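Local coordinates for alpha-glucosidase (PDB 5HQA), which hydrolyses alpha-glucosides as a calcium-binding family 97 glycoside hydrolase whose activity is enhanced by chloride, at residues W66-P69 with T75-D78; P211-V216 with I396-K401; D642-K647 with I656-L661; M297-K302 with N536-P541; P21-S26 with R229-G234. All blocks are in the same frame, centred on the assembly; numbering follows the deposited sequence.

Contact 1. Residues W66-P69 with T75-D78; sequences WQQP and TVVD
Trp-66 and Val-76 point the same way, side by side, and the isopropyl group of the valine lies against one face of the indole. Val-76 CB sits 3.8 Å from the centroid of the five-membered ring of Trp-66, 25° off the ring normal, a CH-pi contact displaced toward the rim. Val-76 CG1 lies toward the pyrrole nitrogen, 3.4 Å from Trp-66 NE1. The chi1 of Trp-66 (54°), which wedges CG between backbone N and carbonyl carbon, folds the indole over the neighbouring strand. The N-H of the indole goes to Asn-248 OD1, which helps to hold the ring in this orientation. The two residues form an antiparallel hydrogen-bonded pair close to the connecting loop of the beta hairpin made by strands 53-67 and 75-89: Trp-66 N to Val-76 O is 2.9 Å, and Val-76 N to Trp-66 O, 2.8 Å, is nearly straight (176° at the hydrogen). Replacing Trp-66 with an alanine would probably uncover Val-76 and leave Asn-248 OD1 without its indole donor. The other methyl, Val-76 CG2, meets Gln-68 CG at 3.8 Å, while Gln-68 NE2 binds Arg-73 O. On the opposite face of the sheet a water donates to Gln-67 OE1 (2.6 Å) and also bonds Thr-75 OG1; Gln-67 OE1 accepts from Gln-74 as well.

Contact 2. Residues P211-V216 with I396-K401; sequences PWSSGV and IKRIDK
The six-membered edge of Trp-212 stands over one face of the Arg-398 guanidinium, with Trp-212 CZ3 4.0 Å from Arg-398 NH1. The two planes are almost perpendicular, 87° apart, and NH1 lies at the indole edge, near its plane. Ser-213 OG approaches the guanidinium at its edge, but at 4.4 Å from Arg-398 NH1 it is merely a neighbour. Arg-398 gets there on a chain extended from CG to NE, launched toward the loop by a chi1 of 70° that flanks CG with both backbone N and carbonyl carbon. One shell out, Glu-408 serves both sides: OE2 makes a salt bridge with Arg-398 NE, and OE1 accepts from Ser-213 N. Gln-413 OE1 takes the indole N-H of Trp-212, and Phe-414 gives Arg-398 a cation-pi partner. The loop itself is stiffened by a type I turn, Gly-215 N to Trp-212 O at 2.9 Å, between strands 204-209 and 218-221. Arg-398 belongs to the small hairpin of strands 396-399 and 405-408. Direct contact here is therefore mild van der Waals touching at the surface, while polar ties between the N-terminal and catalytic regions come from Glu-408, which binds both segments, and from Gln-413.

Contact 3. Residues D642-K647 with I656-L661; sequences DKLTLK and IRFKAL
Between Ile-656 and Phe-658, which both meet Leu-644 across the contact, comes Arg-657, whose guanidinium is gripped by two carboxylates: NH2 by Asp-584 OD1 and NH1 by Asp-549 OD2. What passes between the segments, by contrast, is hydrocarbon. Leu-644 and Ile-656 reach toward each other tip to tip, and Leu-644 CD1 lies 3.4 Å from Ile-656 CD1, tighter than methyls usually pack. On Ile-656 the branch that does this is CG1, placed anti to the carbonyl carbon and beside the backbone N (chi1 -54°), with CD1 extended beyond it toward the leucine. The other branch, CG2, turns to the neighbouring ring instead, resting over one face of Phe-658 at 3.5 Å above its plane. The same leucine methyl also reaches that ring, this time at its edge: Leu-644 CD1 is 4.4 Å from Phe-658 CZ and near the ring plane. Phe-658 is thus touched on a face by Ile-656, two residues back on the same strand, and at the rim by the leucine from the other sheet. Leu-602 touches both Leu-644 and Phe-658, and Phe-611 and Ala-613 of strand 611-618 also pack on the phenylalanine. The contact joins the two-stranded sheet of 596-601 and 643-648 to the larger antiparallel sheet of the C-terminal beta domain. With three buried apolar side chains and no polar group among the touching atoms, it holds by close packing and exclusion of water, and not by directed bonds.

Contact 4. Residues M297-K302 with N536-P541; sequences MDFAAK and NYLAKP
In the outer helical layer of the TIM-barrel domain, helix 290-303 meets the short helix 534-538 through Phe-299, whose ring edge abuts Tyr-537 and Leu-538. These helices follow strands 264-269 and 527-529, which are neighbours in the parallel sheet. Phe-299 CG lies anti to the backbone N (chi1 -178°), a torsion that carries the ring straight out from its helix. The far rim of the ring does the touching. Phe-299 CE1 is 3.7 Å from Leu-538 CD2, the two side chains sliding past each other in opposite directions, and Phe-299 CZ is 4.0 Å from Tyr-537 CB, the side chains crossing at about a right angle. Both partners lie near the ring plane, at its edge. Tyr-537 is itself held firmly: its OH bonds with Gly-493 O and Asp-532 N, its ring stacks with Phe-544, and it meets Phe-495 edge-to-face. An alanine in place of Phe-299 would remove the ring and is likely to open a gap between the helices, with Leu-538 CD2 and Tyr-537 CB losing this contact. Carbon alone meets carbon here, so the contact rests on apolar packing, buried at Phe-299 and Tyr-537 and reaching the surface at Leu-538.

Contact 5. Residues P21-S26 with R229-G234; sequences PSYSIS and RTIQIG
The ring of Tyr-23 has Ile-25 CG1 at its edge, in plane, and the ring of Phe-110 inclined to it at about 50°, while Ile-231 arrives obliquely from the facing strand. Ile-231 CD1 touches the phenol end, 3.6 Å from Tyr-23 OH and 4.0 Å from Tyr-23 CE2. That hydroxyl is buried, but its hydrogen bond goes to Glu-131 O, so the methyl packs beside a polar atom already satisfied. Next along the strand, Ile-25 and Ile-231 reach toward each other tip to tip, with Ile-25 CD1 3.6 Å from Ile-231 CD1. One methyl of Ile-231 therefore serves two partners, the phenol and the isoleucine. Ile-25 uses its second branch on the next inward-facing residue of that strand, Ile-233: Ile-25 CG2 lies 3.8 Å from Ile-233 CD1, the two side chains crossing at a slant. Phe-132 of strand 122-134 packs on both Tyr-23 and Ile-231. Strands 22-26 and 229-234 run in nearly the same direction, 19° apart, their axes 10.5 Å apart at closest approach, a spacing filled by side chains and far too wide for backbone pairing. They belong to two separate antiparallel sheets, stacked face to face about an apolar core, as expected of a beta-sandwich domain of the galactose mutarotase clan.

From the N terminus, strand 22-27 opens contact 5, which closes only at residues 229-234 and binds the two large sheets of the N-terminal domain. Contact 1 is nested inside that loop as a local hairpin, its atoms about 12 Å at nearest from those of contact 5. Contact 2 opens at residues 211-216, before contact 5 has closed, and ends at residues 396-401, so it crosses contact 5 and ties the N-terminal domain to the barrel domain. It also crosses contact 4, which runs from residues 297-302 to 536-541 within the barrel. Contact 3 follows in series in the C-terminal beta domain, its centre about 26 Å from that of contact 4.

Contact 1. Residues W66-P69 with T75-D78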
# COMPACT_ATOMS: atom_id res chain seq x y z
N TRP A 66 -15.30 -3.27 14.88
CA TRP A 66 -15.73 -4.18 13.83
C TRP A 66 -14.61 -5.18 13.55
O TRP A 66 -13.46 -4.97 13.96
CB TRP A 66 -16.13 -3.42 12.55
CG TRP A 66 -15.08 -2.48 12.02
CD1 TRP A 66 -14.80 -1.22 12.47
CD2 TRP A 66 -14.19 -2.72 10.91
NE1 TRP A 66 -13.78 -0.66 11.72
CE2 TRP A 66 -13.39 -1.56 10.76
CE3 TRP A 66 -14.00 -3.80 10.04
CZ2 TRP A 66 -12.41 -1.46 9.76
CZ3 TRP A 66 -13.02 -3.70 9.05
CH2 TRP A 66 -12.24 -2.54 8.93
N GLN A 67 -14.95 -6.27 12.88
CA GLN A 67 -14.01 -7.36 12.65
C GLN A 67 -13.61 -7.43 11.18
O GLN A 67 -14.47 -7.36 10.29
CB GLN A 67 -14.61 -8.70 13.10
CG GLN A 67 -13.67 -9.87 12.80
CD GLN A 67 -13.81 -11.02 13.78
OE1 GLN A 67 -13.78 -10.82 15.00
NE2 GLN A 67 -13.96 -12.23 13.25
N GLN A 68 -12.30 -7.57 10.92
CA GLN A 68 -11.83 -7.73 9.54
C GLN A 68 -11.89 -9.19 9.12
O GLN A 68 -11.61 -10.08 9.93
CB GLN A 68 -10.40 -7.24 9.39
CG GLN A 68 -10.15 -5.83 9.86
CD GLN A 68 -9.02 -5.21 9.08
OE1 GLN A 68 -9.22 -4.82 7.93
NE2 GLN A 68 -7.83 -5.14 9.67
N PRO A 69 -12.22 -9.47 7.86
CA PRO A 69 -12.10 -10.87 7.39
C PRO A 69 -10.66 -11.35 7.36
O PRO A 69 -10.39 -12.52 7.62
CB PRO A 69 -12.72 -10.81 5.98
CG PRO A 69 -12.51 -9.39 5.54
CD PRO A 69 -12.66 -8.56 6.80
N THR A 75 -9.67 -7.11 15.15
CA THR A 75 -10.67 -6.15 15.63
C THR A 75 -10.15 -4.72 15.44
O THR A 75 -9.04 -4.40 15.87
CB THR A 75 -10.98 -6.39 17.10
OG1 THR A 75 -11.44 -7.74 17.26
CG2 THR A 75 -12.06 -5.44 17.59
N VAL A 76 -10.97 -3.88 14.81
CA VAL A 76 -10.64 -2.48 14.56
C VAL A 76 -11.59 -1.64 15.40
O VAL A 76 -12.82 -1.77 15.26
CB VAL A 76 -10.76 -2.12 13.07
CG1 VAL A 76 -10.54 -0.62 12.87
CG2 VAL A 76 -9.76 -2.94 12.23
N VAL A 77 -11.02 -0.79 16.24
CA VAL A 77 -11.79 0.11 17.10
C VAL A 77 -11.99 1.43 16.37
O VAL A 77 -11.05 1.99 15.79
CB VAL A 77 -11.06 0.32 18.43
CG1 VAL A 77 -11.67 1.49 19.21
CG2 VAL A 77 -11.10 -0.97 19.25
N ASP A 78 -13.23 1.94 16.38
CA ASP A 78 -13.60 3.22 15.77
C ASP A 78 -14.15 4.13 16.87
O ASP A 78 -15.31 3.99 17.27
CB ASP A 78 -14.62 3.02 14.65
CG ASP A 78 -14.96 4.32 13.91
OD1 ASP A 78 -14.52 5.41 14.36
OD2 ASP A 78 -15.67 4.27 12.88
O HOH W 1 -13.79 -8.60 16.29

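Contact 2. Residues P211-V216 with I396-K401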
# COMPACT_ATOMS: atom_id res chain seq x y z
N PRO A 211 -5.73 15.01 -13.44
CA PRO A 211 -6.81 15.30 -14.38
C PRO A 211 -6.99 14.24 -15.46
O PRO A 211 -6.13 13.39 -15.69
CB PRO A 211 -6.34 16.61 -15.02
CG PRO A 211 -4.85 16.44 -15.07
CD PRO A 211 -4.50 15.75 -13.77
N TRP A 212 -8.13 14.34 -16.13
CA TRP A 212 -8.36 13.70 -17.42
C TRP A 212 -7.45 14.31 -18.48
O TRP A 212 -6.97 15.44 -18.34
CB TRP A 212 -9.80 13.89 -17.88
CG TRP A 212 -10.84 13.15 -17.09
CD1 TRP A 212 -11.36 13.50 -15.87
CD2 TRP A 212 -11.52 11.96 -17.49
NE1 TRP A 212 -12.31 12.58 -15.48
CE2 TRP A 212 -12.43 11.63 -16.46
CE3 TRP A 212 -11.44 11.14 -18.62
CZ2 TRP A 212 -13.26 10.51 -16.53
CZ3 TRP A 212 -12.27 10.02 -18.69
CH2 TRP A 212 -13.16 9.72 -17.65
N SER A 213 -7.27 13.58 -19.59
CA SER A 213 -6.50 14.13 -20.71
C SER A 213 -7.12 15.42 -21.23
O SER A 213 -6.40 16.31 -21.70
CB SER A 213 -6.40 13.10 -21.84
OG SER A 213 -7.70 12.70 -22.24
N SER A 214 -8.45 15.54 -21.15
CA SER A 214 -9.14 16.75 -21.60
C SER A 214 -8.84 17.95 -20.72
O SER A 214 -9.08 19.08 -21.14
CB SER A 214 -10.64 16.51 -21.64
OG SER A 214 -11.17 16.51 -20.32
N GLY A 215 -8.34 17.73 -19.50
CA GLY A 215 -7.90 18.81 -18.64
C GLY A 215 -8.74 18.99 -17.39
O GLY A 215 -8.24 19.59 -16.42
N VAL A 216 -9.99 18.53 -17.37
CA VAL A 216 -10.78 18.64 -16.15
C VAL A 216 -10.37 17.54 -15.18
O VAL A 216 -9.78 16.52 -15.57
CB VAL A 216 -12.29 18.61 -16.43
CG1 VAL A 216 -12.67 19.69 -17.46
CG2 VAL A 216 -12.75 17.22 -16.88
N ILE A 396 -1.16 5.84 -19.61
CA ILE A 396 -2.23 4.87 -19.80
C ILE A 396 -2.85 5.13 -21.17
O ILE A 396 -3.09 6.28 -21.55
CB ILE A 396 -3.28 5.00 -18.68
CG1 ILE A 396 -2.72 4.50 -17.34
CG2 ILE A 396 -4.57 4.25 -19.07
CD1 ILE A 396 -2.53 2.98 -17.28
N LYS A 397 -3.10 4.07 -21.93
CA LYS A 397 -3.75 4.19 -23.23
C LYS A 397 -5.17 3.65 -23.13
O LYS A 397 -5.38 2.50 -22.71
CB LYS A 397 -2.97 3.43 -24.29
CG LYS A 397 -3.62 3.46 -25.68
CD LYS A 397 -2.78 2.64 -26.66
CE LYS A 397 -3.44 2.56 -28.01
NZ LYS A 397 -2.56 1.87 -28.99
N ARG A 398 -6.15 4.48 -23.50
CA ARG A 398 -7.52 4.02 -23.69
C ARG A 398 -7.99 4.41 -25.09
O ARG A 398 -7.45 5.33 -25.71
CB ARG A 398 -8.48 4.60 -22.64
CG ARG A 398 -8.72 6.09 -22.80
CD ARG A 398 -9.65 6.62 -21.71
NE ARG A 398 -9.87 8.06 -21.87
CZ ARG A 398 -10.95 8.58 -22.45
NH1 ARG A 398 -11.06 9.90 -22.55
NH2 ARG A 398 -11.91 7.79 -22.92
N ILE A 399 -8.98 3.68 -25.58
CA ILE A 399 -9.63 3.98 -26.85
C ILE A 399 -11.01 4.53 -26.51
O ILE A 399 -11.80 3.86 -25.83
CB ILE A 399 -9.74 2.74 -27.74
CG1 ILE A 399 -8.37 2.09 -27.94
CG2 ILE A 399 -10.35 3.11 -29.07
CD1 ILE A 399 -7.38 2.98 -28.67
N ASP A 400 -11.31 5.75 -26.96
CA ASP A 400 -12.58 6.35 -26.58
C ASP A 400 -13.71 5.83 -27.47
O ASP A 400 -13.50 5.00 -28.36
CB ASP A 400 -12.48 7.88 -26.56
CG ASP A 400 -12.45 8.54 -27.95
OD1 ASP A 400 -12.71 7.91 -29.00
OD2 ASP A 400 -12.16 9.76 -27.96
N LYS A 401 -14.93 6.32 -27.21
CA LYS A 401 -16.13 5.82 -27.89
C LYS A 401 -16.04 5.96 -29.40
O LYS A 401 -16.70 5.20 -30.12
CB LYS A 401 -17.36 6.57 -27.38
CG LYS A 401 -17.22 8.09 -27.44
CD LYS A 401 -18.48 8.83 -26.97
CE LYS A 401 -18.13 9.95 -25.99
NZ LYS A 401 -17.01 10.83 -26.46

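Contact 3. Residues D642-K647 with I656-L661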
# COMPACT_ATOMS: atom_id res chain seq x y z
N ASP A 642 10.55 -10.50 30.04
CA ASP A 642 11.90 -10.44 29.52
C ASP A 642 12.08 -9.26 28.57
O ASP A 642 11.13 -8.58 28.18
CB ASP A 642 12.26 -11.74 28.79
CG ASP A 642 12.48 -12.88 29.75
OD1 ASP A 642 13.23 -12.69 30.74
OD2 ASP A 642 11.90 -13.97 29.54
N LYS A 643 13.34 -9.03 28.20
CA LYS A 643 13.67 -7.99 27.23
C LYS A 643 14.68 -8.55 26.23
O LYS A 643 15.32 -9.58 26.48
CB LYS A 643 14.23 -6.74 27.92
CG LYS A 643 15.49 -6.97 28.72
CD LYS A 643 16.10 -5.65 29.21
CE LYS A 643 17.54 -5.83 29.71
NZ LYS A 643 18.54 -5.01 28.93
N LEU A 644 14.79 -7.87 25.10
CA LEU A 644 15.72 -8.23 24.04
C LEU A 644 16.55 -7.01 23.65
O LEU A 644 16.03 -5.90 23.61
CB LEU A 644 15.03 -8.72 22.78
CG LEU A 644 14.45 -10.12 22.78
CD1 LEU A 644 14.10 -10.45 21.37
CD2 LEU A 644 15.48 -11.07 23.32
N THR A 645 17.81 -7.25 23.35
CA THR A 645 18.65 -6.25 22.70
C THR A 645 18.82 -6.68 21.25
O THR A 645 19.44 -7.71 20.97
CB THR A 645 20.01 -6.14 23.39
OG1 THR A 645 19.81 -5.76 24.76
CG2 THR A 645 20.86 -5.09 22.70
N LEU A 646 18.24 -5.91 20.34
CA LEU A 646 18.44 -6.15 18.92
C LEU A 646 19.74 -5.49 18.47
O LEU A 646 19.96 -4.31 18.73
CB LEU A 646 17.26 -5.59 18.11
CG LEU A 646 15.89 -6.16 18.48
CD1 LEU A 646 14.79 -5.46 17.71
CD2 LEU A 646 15.87 -7.66 18.23
N LYS A 647 20.60 -6.26 17.82
CA LYS A 647 21.84 -5.75 17.26
C LYS A 647 21.76 -5.94 15.75
O LYS A 647 21.98 -7.03 15.23
CB LYS A 647 23.06 -6.44 17.85
CG LYS A 647 23.11 -6.35 19.35
CD LYS A 647 24.38 -5.69 19.83
CE LYS A 647 24.59 -6.03 21.30
NZ LYS A 647 26.00 -5.87 21.74
N ILE A 656 11.95 -12.94 14.39
CA ILE A 656 11.76 -13.82 15.54
C ILE A 656 10.40 -14.49 15.46
O ILE A 656 9.39 -13.81 15.23
CB ILE A 656 11.89 -13.07 16.88
CG1 ILE A 656 13.21 -12.31 16.94
CG2 ILE A 656 11.76 -14.06 18.05
CD1 ILE A 656 13.37 -11.54 18.21
N ARG A 657 10.36 -15.80 15.68
CA ARG A 657 9.13 -16.51 15.97
C ARG A 657 9.08 -16.78 17.47
O ARG A 657 9.97 -17.42 18.02
CB ARG A 657 9.04 -17.82 15.19
CG ARG A 657 7.86 -18.66 15.63
CD ARG A 657 7.78 -19.98 14.89
NE ARG A 657 6.62 -20.73 15.38
CZ ARG A 657 6.36 -22.00 15.08
NH1 ARG A 657 7.18 -22.67 14.27
NH2 ARG A 657 5.28 -22.59 15.58
N PHE A 658 8.04 -16.26 18.14
CA PHE A 658 7.80 -16.56 19.55
C PHE A 658 6.81 -17.71 19.58
O PHE A 658 5.59 -17.50 19.47
CB PHE A 658 7.28 -15.34 20.29
CG PHE A 658 8.27 -14.22 20.36
CD1 PHE A 658 9.24 -14.20 21.35
CD2 PHE A 658 8.22 -13.19 19.44
CE1 PHE A 658 10.15 -13.16 21.42
CE2 PHE A 658 9.14 -12.14 19.50
CZ PHE A 658 10.10 -12.13 20.49
N LYS A 659 7.32 -18.93 19.73
CA LYS A 659 6.47 -20.11 19.69
C LYS A 659 5.86 -20.33 21.07
O LYS A 659 6.59 -20.60 22.04
CB LYS A 659 7.27 -21.32 19.24
CG LYS A 659 6.51 -22.61 19.21
CD LYS A 659 7.47 -23.75 18.88
CE LYS A 659 6.74 -24.99 18.45
NZ LYS A 659 7.71 -26.03 18.02
N ALA A 660 4.54 -20.21 21.18
CA ALA A 660 3.86 -20.49 22.44
C ALA A 660 4.06 -21.95 22.80
O ALA A 660 3.93 -22.83 21.95
CB ALA A 660 2.37 -20.18 22.33
N LEU A 661 4.38 -22.21 24.06
CA LEU A 661 4.60 -23.56 24.56
C LEU A 661 3.35 -24.07 25.27
O LEU A 661 2.76 -23.34 26.07
CB LEU A 661 5.81 -23.62 25.49
CG LEU A 661 7.10 -23.19 24.79
CD1 LEU A 661 8.28 -23.26 25.73
CD2 LEU A 661 7.36 -24.07 23.57

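Contact 4. Residues M297-K302 with N536-P541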
# COMPACT_ATOMS: atom_id res chain seq x y z
N MET A 297 5.28 -25.92 -8.65
CA MET A 297 4.17 -26.42 -7.84
C MET A 297 4.63 -27.53 -6.91
O MET A 297 4.18 -27.60 -5.76
CB MET A 297 3.04 -26.93 -8.74
CG MET A 297 2.22 -25.80 -9.33
SD MET A 297 1.22 -26.36 -10.73
CE MET A 297 -0.39 -26.04 -10.14
N ASP A 298 5.52 -28.41 -7.39
CA ASP A 298 6.08 -29.45 -6.53
C ASP A 298 6.80 -28.83 -5.34
O ASP A 298 6.63 -29.27 -4.20
CB ASP A 298 7.04 -30.34 -7.31
CG ASP A 298 6.34 -31.22 -8.33
OD1 ASP A 298 5.13 -31.51 -8.15
OD2 ASP A 298 7.00 -31.66 -9.30
N PHE A 299 7.61 -27.81 -5.60
CA PHE A 299 8.32 -27.12 -4.52
C PHE A 299 7.33 -26.48 -3.55
O PHE A 299 7.47 -26.61 -2.33
CB PHE A 299 9.26 -26.06 -5.12
CG PHE A 299 10.08 -25.31 -4.10
CD1 PHE A 299 11.32 -25.78 -3.71
CD2 PHE A 299 9.61 -24.12 -3.55
CE1 PHE A 299 12.08 -25.09 -2.78
CE2 PHE A 299 10.36 -23.43 -2.62
CZ PHE A 299 11.60 -23.91 -2.23
N ALA A 300 6.33 -25.77 -4.09
CA ALA A 300 5.33 -25.14 -3.23
C ALA A 300 4.61 -26.16 -2.36
O ALA A 300 4.39 -25.93 -1.17
CB ALA A 300 4.33 -24.35 -4.07
N ALA A 301 4.25 -27.31 -2.94
CA ALA A 301 3.55 -28.33 -2.17
C ALA A 301 4.44 -28.87 -1.05
O ALA A 301 3.96 -29.11 0.07
CB ALA A 301 3.09 -29.47 -3.08
N LYS A 302 5.73 -29.05 -1.32
CA LYS A 302 6.61 -29.63 -0.32
C LYS A 302 6.90 -28.65 0.82
O LYS A 302 7.04 -29.08 1.97
CB LYS A 302 7.91 -30.10 -0.98
CG LYS A 302 8.93 -30.68 -0.02
CD LYS A 302 10.10 -31.31 -0.76
CE LYS A 302 11.08 -31.95 0.23
NZ LYS A 302 12.08 -32.80 -0.48
N ASN A 536 17.66 -21.47 -4.57
CA ASN A 536 18.34 -20.60 -3.62
C ASN A 536 17.81 -20.78 -2.20
O ASN A 536 18.54 -20.56 -1.23
CB ASN A 536 18.23 -19.15 -4.08
CG ASN A 536 19.05 -18.91 -5.33
OD1 ASN A 536 20.06 -19.58 -5.54
ND2 ASN A 536 18.61 -17.97 -6.18
N TYR A 537 16.55 -21.21 -2.07
CA TYR A 537 16.04 -21.56 -0.75
C TYR A 537 16.59 -22.91 -0.29
O TYR A 537 16.92 -23.09 0.89
CB TYR A 537 14.52 -21.58 -0.78
CG TYR A 537 13.93 -20.21 -1.00
CD1 TYR A 537 14.29 -19.14 -0.18
CD2 TYR A 537 13.04 -19.97 -2.04
CE1 TYR A 537 13.76 -17.88 -0.38
CE2 TYR A 537 12.50 -18.70 -2.24
CZ TYR A 537 12.87 -17.66 -1.41
OH TYR A 537 12.34 -16.39 -1.59
N LEU A 538 16.69 -23.87 -1.22
CA LEU A 538 17.24 -25.18 -0.87
C LEU A 538 18.69 -25.09 -0.41
O LEU A 538 19.16 -25.97 0.31
CB LEU A 538 17.13 -26.13 -2.07
CG LEU A 538 15.71 -26.45 -2.56
CD1 LEU A 538 15.75 -27.34 -3.80
CD2 LEU A 538 14.92 -27.10 -1.45
N ALA A 539 19.40 -24.03 -0.81
CA ALA A 539 20.78 -23.84 -0.37
C ALA A 539 20.86 -23.36 1.08
O ALA A 539 21.93 -23.48 1.69
CB ALA A 539 21.49 -22.84 -1.28
N LYS A 540 19.78 -22.82 1.64
CA LYS A 540 19.79 -22.23 2.98
C LYS A 540 18.55 -22.69 3.76
O LYS A 540 17.70 -21.87 4.13
CB LYS A 540 19.84 -20.71 2.90
CG LYS A 540 21.08 -20.13 2.19
CD LYS A 540 21.05 -18.60 2.28
CE LYS A 540 22.35 -17.97 1.79
NZ LYS A 540 22.43 -17.95 0.31
N PRO A 541 18.43 -23.99 4.03
CA PRO A 541 17.19 -24.47 4.65
C PRO A 541 16.94 -23.95 6.06
O PRO A 541 15.77 -23.80 6.45
CB PRO A 541 17.36 -26.00 4.63
CG PRO A 541 18.80 -26.24 4.44
CD PRO A 541 19.34 -25.09 3.68

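Contact 5. Residues P21-S26 with R229-G234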
# COMPACT_ATOMS: atom_id res chain seq x y z
N PRO A 21 -14.33 29.62 3.49
CA PRO A 21 -14.32 28.66 4.59
C PRO A 21 -12.91 28.11 4.78
O PRO A 21 -12.13 27.99 3.84
CB PRO A 21 -15.27 27.57 4.10
CG PRO A 21 -16.26 28.31 3.26
CD PRO A 21 -15.55 29.50 2.66
N SER A 22 -12.57 27.77 6.02
CA SER A 22 -11.22 27.29 6.29
C SER A 22 -11.24 26.47 7.57
O SER A 22 -12.20 26.50 8.34
CB SER A 22 -10.23 28.47 6.41
OG SER A 22 -10.56 29.30 7.52
N TYR A 23 -10.16 25.71 7.78
CA TYR A 23 -10.00 24.96 9.01
C TYR A 23 -8.55 25.09 9.48
O TYR A 23 -7.65 25.42 8.70
CB TYR A 23 -10.38 23.47 8.83
CG TYR A 23 -9.33 22.70 8.06
CD1 TYR A 23 -9.27 22.77 6.67
CD2 TYR A 23 -8.38 21.94 8.73
CE1 TYR A 23 -8.29 22.09 5.97
CE2 TYR A 23 -7.40 21.25 8.03
CZ TYR A 23 -7.36 21.33 6.65
OH TYR A 23 -6.38 20.66 5.97
N SER A 24 -8.35 24.86 10.77
CA SER A 24 -7.02 24.78 11.36
C SER A 24 -7.04 23.68 12.42
O SER A 24 -8.10 23.27 12.89
CB SER A 24 -6.57 26.12 11.97
OG SER A 24 -7.40 26.47 13.06
N ILE A 25 -5.86 23.19 12.78
CA ILE A 25 -5.76 22.06 13.71
C ILE A 25 -4.65 22.33 14.71
O ILE A 25 -3.54 22.72 14.32
CB ILE A 25 -5.48 20.74 12.97
CG1 ILE A 25 -6.55 20.47 11.89
CG2 ILE A 25 -5.39 19.57 13.97
CD1 ILE A 25 -6.30 19.21 11.10
N SER A 26 -4.93 22.11 15.98
CA SER A 26 -3.91 22.11 17.01
C SER A 26 -3.73 20.71 17.59
O SER A 26 -4.65 19.89 17.59
CB SER A 26 -4.25 23.08 18.14
OG SER A 26 -5.39 22.63 18.85
N ARG A 229 -10.17 13.38 3.08
CA ARG A 229 -8.80 13.87 3.21
C ARG A 229 -8.36 13.55 4.64
O ARG A 229 -9.10 13.83 5.58
CB ARG A 229 -8.73 15.37 2.96
CG ARG A 229 -8.84 15.79 1.50
CD ARG A 229 -10.25 15.63 0.92
NE ARG A 229 -10.23 15.81 -0.54
CZ ARG A 229 -9.84 14.86 -1.39
NH1 ARG A 229 -9.46 13.67 -0.94
NH2 ARG A 229 -9.84 15.11 -2.70
N THR A 230 -7.18 12.94 4.80
CA THR A 230 -6.77 12.47 6.11
C THR A 230 -5.49 13.15 6.57
O THR A 230 -4.56 13.37 5.78
CB THR A 230 -6.57 10.93 6.16
OG1 THR A 230 -5.50 10.53 5.29
CG2 THR A 230 -7.84 10.22 5.72
N ILE A 231 -5.45 13.49 7.86
CA ILE A 231 -4.28 14.10 8.49
C ILE A 231 -4.00 13.29 9.75
O ILE A 231 -4.67 13.47 10.77
CB ILE A 231 -4.50 15.58 8.83
CG1 ILE A 231 -4.97 16.35 7.58
CG2 ILE A 231 -3.21 16.17 9.39
CD1 ILE A 231 -5.44 17.77 7.88
N GLN A 232 -3.02 12.39 9.68
CA GLN A 232 -2.58 11.67 10.86
C GLN A 232 -1.61 12.54 11.65
O GLN A 232 -0.76 13.23 11.06
CB GLN A 232 -1.90 10.36 10.48
CG GLN A 232 -2.85 9.35 9.84
CD GLN A 232 -2.17 8.02 9.57
OE1 GLN A 232 -1.99 7.61 8.42
NE2 GLN A 232 -1.82 7.33 10.65
N ILE A 233 -1.74 12.52 12.97
CA ILE A 233 -0.92 13.34 13.86
C ILE A 233 -0.54 12.49 15.06
O ILE A 233 -1.41 11.90 15.70
CB ILE A 233 -1.68 14.60 14.33
CG1 ILE A 233 -2.22 15.40 13.13
CG2 ILE A 233 -0.79 15.45 15.24
CD1 ILE A 233 -3.23 16.47 13.51
N GLY A 234 0.75 12.45 15.39
CA GLY A 234 1.18 11.72 16.57
C GLY A 234 2.47 12.25 17.14
O GLY A 234 3.28 12.87 16.45